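Local structure of DNA ligase (Alteromonas mediterranea, 6GDR) at residues L47-R50 with N51-I55. The protein probably seals nicks in DNA as a minimal Lig E-type ligase, joining adjacent 3'-hydroxyl and 5'-phosphate ends through an AMP-linked intermediate. Residues are numbered along the deposited sequence; the frame is centred on the assembly and turned at random.
Sequences LRTR and NNNKI. With AMP (adenosine monophosphate), chain G; nucleotides of chain B.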
ATOM      1  N   LEU D  47      -9.854 -15.284  -6.938  1.00 63.03           N
ATOM      2  CA  LEU D  47      -9.173 -14.120  -6.390  1.00 48.22           C
ATOM      3  C   LEU D  47     -10.195 -13.097  -5.910  1.00 47.54           C
ATOM      4  O   LEU D  47     -11.265 -12.939  -6.505  1.00 50.61           O
ATOM      5  CB  LEU D  47      -8.260 -13.474  -7.433  1.00 50.48           C
ATOM      6  CG  LEU D  47      -6.971 -14.211  -7.791  1.00 55.39           C
ATOM      7  CD1 LEU D  47      -6.371 -13.622  -9.057  1.00 48.24           C
ATOM      8  CD2 LEU D  47      -5.975 -14.139  -6.643  1.00 61.52           C
ATOM      9  N   ARG D  48      -9.854 -12.393  -4.833  1.00 53.75           N
ATOM     10  CA  ARG D  48     -10.751 -11.393  -4.274  1.00 44.64           C
ATOM     11  C   ARG D  48      -9.940 -10.286  -3.617  1.00 56.30           C
ATOM     12  O   ARG D  48      -8.841 -10.520  -3.107  1.00 45.87           O
ATOM     13  CB  ARG D  48     -11.723 -12.015  -3.265  1.00 50.84           C
ATOM     14  CG  ARG D  48     -12.696 -12.997  -3.890  1.00 66.01           C
ATOM     15  CD  ARG D  48     -13.836 -13.333  -2.950  1.00 70.92           C
ATOM     16  NE  ARG D  48     -14.879 -14.107  -3.619  1.00 87.98           N
ATOM     17  CZ  ARG D  48     -15.909 -13.583  -4.281  1.00 75.11           C
ATOM     18  NH1 ARG D  48     -16.055 -12.268  -4.375  1.00 66.67           N
ATOM     19  NH2 ARG D  48     -16.799 -14.381  -4.854  1.00 86.11           N
ATOM     20  N   THR D  49     -10.504  -9.081  -3.627  1.00 50.71           N
ATOM     21  CA  THR D  49      -9.822  -7.899  -3.128  1.00 49.64           C
ATOM     22  C   THR D  49      -9.844  -7.868  -1.600  1.00 37.18           C
ATOM     23  O   THR D  49     -10.319  -8.791  -0.933  1.00 42.32           O
ATOM     24  CB  THR D  49     -10.469  -6.636  -3.693  1.00 57.09           C
ATOM     25  OG1 THR D  49     -11.806  -6.517  -3.192  1.00 43.74           O
ATOM     26  CG2 THR D  49     -10.507  -6.681  -5.213  1.00 42.55           C
ATOM     27  N   ARG D  50      -9.321  -6.775  -1.038  1.00 53.14           N
ATOM     28  CA  ARG D  50      -9.283  -6.621   0.413  1.00 47.18           C
ATOM     29  C   ARG D  50     -10.663  -6.807   1.026  1.00 47.07           C
ATOM     30  O   ARG D  50     -10.805  -7.427   2.087  1.00 52.43           O
ATOM     31  CB  ARG D  50      -8.726  -5.244   0.778  1.00 57.87           C
ATOM     32  CG  ARG D  50      -8.568  -5.006   2.277  1.00 60.99           C
ATOM     33  CD  ARG D  50      -8.315  -3.539   2.580  1.00 52.39           C
ATOM     34  NE  ARG D  50      -7.231  -2.990   1.771  1.00 73.84           N
ATOM     35  CZ  ARG D  50      -5.938  -3.109   2.057  1.00 64.02           C
ATOM     36  NH1 ARG D  50      -5.545  -3.766   3.139  1.00 80.06           N
ATOM     37  NH2 ARG D  50      -5.032  -2.571   1.253  1.00 73.58           N
ATOM     38  N   ASN D  51     -11.695  -6.274   0.374  1.00 59.03           N
ATOM     39  CA  ASN D  51     -13.060  -6.327   0.880  1.00 56.03           C
ATOM     40  C   ASN D  51     -13.914  -7.328   0.108  1.00 46.58           C
ATOM     41  O   ASN D  51     -15.136  -7.180   0.025  1.00 49.45           O
ATOM     42  CB  ASN D  51     -13.686  -4.935   0.847  1.00 42.85           C
ATOM     43  CG  ASN D  51     -12.980  -3.963   1.774  1.00 52.87           C
ATOM     44  OD1 ASN D  51     -12.566  -4.329   2.874  1.00 52.61           O
ATOM     45  ND2 ASN D  51     -12.833  -2.720   1.331  1.00 72.25           N
ATOM     46  N   ASN D  52     -13.274  -8.343  -0.476  1.00 43.82           N
ATOM     47  CA  ASN D  52     -13.958  -9.524  -0.998  1.00 49.42           C
ATOM     48  C   ASN D  52     -14.791  -9.223  -2.241  1.00 49.42           C
ATOM     49  O   ASN D  52     -15.798  -9.887  -2.495  1.00 56.08           O
ATOM     50  CB  ASN D  52     -14.832 -10.173   0.078  1.00 49.13           C
ATOM     51  CG  ASN D  52     -14.033 -10.608   1.291  1.00 50.36           C
ATOM     52  OD1 ASN D  52     -14.330 -10.219   2.420  1.00 59.90           O
ATOM     53  ND2 ASN D  52     -13.009 -11.423   1.060  1.00 54.30           N
ATOM     54  N   ASN D  53     -14.387  -8.230  -3.027  1.00 46.68           N
ATOM     55  CA  ASN D  53     -14.936  -8.061  -4.364  1.00 49.17           C
ATOM     56  C   ASN D  53     -14.209  -9.005  -5.311  1.00 49.32           C
ATOM     57  O   ASN D  53     -12.975  -9.074  -5.303  1.00 45.60           O
ATOM     58  CB  ASN D  53     -14.790  -6.614  -4.831  1.00 40.57           C
ATOM     59  CG  ASN D  53     -15.544  -5.639  -3.949  1.00 63.00           C
ATOM     60  OD1 ASN D  53     -15.753  -5.889  -2.762  1.00 70.69           O
ATOM     61  ND2 ASN D  53     -15.958  -4.518  -4.528  1.00 68.84           N
ATOM     62  N   LYS D  54     -14.968  -9.746  -6.115  1.00 53.59           N
ATOM     63  CA  LYS D  54     -14.354 -10.715  -7.011  1.00 65.11           C
ATOM     64  C   LYS D  54     -13.436 -10.013  -8.002  1.00 52.09           C
ATOM     65  O   LYS D  54     -13.787  -8.975  -8.572  1.00 51.24           O
ATOM     66  CB  LYS D  54     -15.420 -11.516  -7.762  1.00 61.58           C
ATOM     67  CG  LYS D  54     -14.825 -12.551  -8.715  0.75 72.07           C
ATOM     68  CD  LYS D  54     -15.883 -13.343  -9.462  0.50 71.81           C
ATOM     69  CE  LYS D  54     -15.228 -14.354 -10.394  0.75 60.98           C
ATOM     70  NZ  LYS D  54     -16.218 -15.170 -11.148  0.75 79.02           N
ATOM     71  N   ILE D  55     -12.252 -10.579  -8.196  1.00 45.53           N
ATOM     72  CA  ILE D  55     -11.329 -10.127  -9.230  1.00 48.12           C
ATOM     73  C   ILE D  55     -11.550 -11.007 -10.454  1.00 51.37           C
ATOM     74  O   ILE D  55     -11.466 -12.237 -10.370  1.00 47.79           O
ATOM     75  CB  ILE D  55      -9.872 -10.195  -8.745  1.00 54.67           C
ATOM     76  CG1 ILE D  55      -9.678  -9.264  -7.541  1.00 53.94           C
ATOM     77  CG2 ILE D  55      -8.914  -9.822  -9.871  1.00 54.38           C
ATOM     78  CD1 ILE D  55      -8.326  -9.386  -6.864  1.00 53.22           C
TER
HETATM   79  P   AMP G 300      -1.508   0.058   3.426  1.00127.79           P
HETATM   80  O1P AMP G 300      -0.711   0.021   2.143  1.00157.78           O
HETATM   81  O2P AMP G 300      -1.239   1.164   4.420  1.00105.70           O
HETATM   82  O5' AMP G 300      -1.307  -1.352   4.174  1.00112.56           O
HETATM   83  C5' AMP G 300      -0.314  -2.258   3.701  1.00 91.44           C
HETATM   84  C4' AMP G 300      -0.807  -2.960   2.438  1.00107.46           C
HETATM   85  O4' AMP G 300       0.266  -3.081   1.498  1.00100.79           O
HETATM   86  C3' AMP G 300      -1.362  -4.355   2.673  1.00 80.32           C
HETATM   87  O3' AMP G 300      -2.776  -4.358   2.450  1.00 93.16           O
HETATM   88  C2' AMP G 300      -0.647  -5.252   1.682  1.00 82.98           C
HETATM   89  O2' AMP G 300      -1.573  -5.996   0.887  1.00 86.99           O
HETATM   90  C1' AMP G 300       0.168  -4.321   0.792  1.00 86.77           C
HETATM   91  N9  AMP G 300       1.536  -4.783   0.429  1.00 81.28           N
HETATM   92  C8  AMP G 300       2.130  -4.440  -0.731  1.00 80.34           C
HETATM   93  N7  AMP G 300       3.369  -4.982  -0.827  1.00 57.43           N
HETATM   94  C5  AMP G 300       3.584  -5.694   0.290  1.00 71.27           C
HETATM   95  C6  AMP G 300       4.693  -6.516   0.823  1.00 62.45           C
HETATM   96  N6  AMP G 300       5.830  -6.673   0.113  1.00 61.51           N
HETATM   97  N1  AMP G 300       4.532  -7.095   2.030  1.00 62.83           N
HETATM   98  C2  AMP G 300       3.401  -6.941   2.743  1.00 66.49           C
HETATM   99  N3  AMP G 300       2.356  -6.205   2.315  1.00 57.58           N
HETATM  100  C4  AMP G 300       2.377  -5.568   1.118  1.00 75.53           C
ATOM    101  P    DC B   9     -11.975  -2.538  -2.244  1.00 41.48           P
ATOM    102  OP1  DC B   9     -11.715  -3.984  -1.912  1.00 41.24           O
ATOM    103  OP2  DC B   9     -11.948  -1.678  -1.012  1.00 46.20           O
ATOM    104  O5'  DC B   9     -10.960  -2.009  -3.321  1.00 47.05           O
ATOM    105  C5'  DC B   9      -9.767  -2.727  -3.535  1.00 51.69           C
ATOM    106  C4'  DC B   9      -8.917  -1.970  -4.558  1.00 55.26           C
ATOM    107  O4'  DC B   9      -9.603  -1.059  -5.157  1.00 37.81           O
ATOM    108  C3'  DC B   9      -7.785  -1.186  -3.807  1.00 47.63           C
ATOM    109  O3'  DC B   9      -6.725  -1.974  -3.669  1.00 45.38           O
ATOM    110  C2'  DC B   9      -7.502   0.009  -4.735  1.00 46.20           C
ATOM    111  C1'  DC B   9      -8.679   0.290  -5.254  1.00 56.20           C
ATOM    112  N1   DC B   9      -9.287   1.327  -4.546  1.00 37.61           N
ATOM    113  C2   DC B   9      -9.002   2.708  -4.897  1.00 45.32           C
ATOM    114  O2   DC B   9      -8.232   2.960  -5.807  1.00 46.03           O
ATOM    115  N3   DC B   9      -9.641   3.797  -4.155  1.00 37.59           N
ATOM    116  C4   DC B   9     -10.535   3.524  -3.096  1.00 47.55           C
ATOM    117  N4   DC B   9     -11.140   4.592  -2.396  1.00 41.68           N
ATOM    118  C5   DC B   9     -10.830   2.126  -2.734  1.00 53.77           C
ATOM    119  C6   DC B   9     -10.194   1.040  -3.471  1.00 50.30           C
ATOM    120  P    DC B  10      -5.985  -2.093  -2.248  1.00 45.64           P
ATOM    121  OP1  DC B  10      -5.054  -3.239  -2.338  1.00 47.18           O
ATOM    122  OP2  DC B  10      -7.015  -2.068  -1.185  1.00 41.88           O
ATOM    123  O5'  DC B  10      -5.128  -0.745  -2.161  1.00 44.59           O
ATOM    124  C5'  DC B  10      -4.115  -0.507  -3.125  1.00 37.05           C
ATOM    125  C4'  DC B  10      -3.705   0.953  -3.153  1.00 40.00           C
ATOM    126  O4'  DC B  10      -4.842   1.784  -3.495  1.00 42.94           O
ATOM    127  C3'  DC B  10      -3.216   1.517  -1.834  1.00 29.32           C
ATOM    128  O3'  DC B  10      -1.855   1.173  -1.599  1.00 47.59           O
ATOM    129  C2'  DC B  10      -3.416   3.014  -2.044  1.00 44.68           C
ATOM    130  C1'  DC B  10      -4.663   3.079  -2.935  1.00 39.22           C
ATOM    131  N1   DC B  10      -5.898   3.461  -2.194  1.00 40.07           N
ATOM    132  C2   DC B  10      -6.258   4.809  -2.098  1.00 42.91           C
ATOM    133  O2   DC B  10      -5.551   5.665  -2.643  1.00 45.81           O
ATOM    134  N3   DC B  10      -7.379   5.141  -1.413  1.00 40.14           N
ATOM    135  C4   DC B  10      -8.116   4.191  -0.838  1.00 42.46           C
ATOM    136  N4   DC B  10      -9.212   4.568  -0.172  1.00 33.41           N
ATOM    137  C5   DC B  10      -7.763   2.812  -0.921  1.00 38.94           C
ATOM    138  C6   DC B  10      -6.656   2.497  -1.600  1.00 49.95           C
TER
HETATM  139  O   HOH W   1     -11.070 -14.479  -9.341  1.00 56.38           O
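A type I beta turn from T49 to N52, at the tip of a hairpin-like loop, carries T49 and N51 against a DNA phosphate and R50 into the AMP pocket of this ATP-dependent ligase domain. The turn is closed by N52 N donating to T49 O at 3.0 Å. Beyond it the chain doubles back: T49 N donates to N53 O, and I55 N reaches L47 O at 3.1 Å in a nearly straight bond (175° at the hydrogen), with R48 and K54 bridged between them.

T49 joins protein to DNA. Its chi1 of 66° sets OG1 between its own backbone N and carbonyl carbon, where it accepts from N53 N at 3.1 Å and donates to OP1 of DC9 of chain B at 2.8 Å. With the amide of N53 able only to donate and the phosphate oxygen only to accept, the hydroxyl proton points to OP1. N51 N donates to the same OP1, and N51 ND2 makes a weak bond to OP2, so one turn grips both non-bridging oxygens. On the other branch, T49 CG2 packs on I55 CG1 at 3.6 Å.

R50 extends away from the turn with CG anti to the backbone N (chi1 -177°) and bends at chi3. The edge of its guanidinium then meets two partners: NE and NH2 donate to OP2 of DC10 of chain B, and NH1 donates to AMP O3' at 2.9 Å, with a weaker second bond from NH2 to the same oxygen. A methionine here, with no N-H to offer, would probably leave OP2 of DC10 and the AMP O3' less firmly placed relative to each other.

R48 NH1 bonds only weakly to N52 O; its NH2 is salt-bridged to E46. Strand 47-48 borders strand 38-42 at an outer edge of the five-stranded sheet, where L47 packs on W42 and I55 on A40, before the chain continues toward helix 59-62.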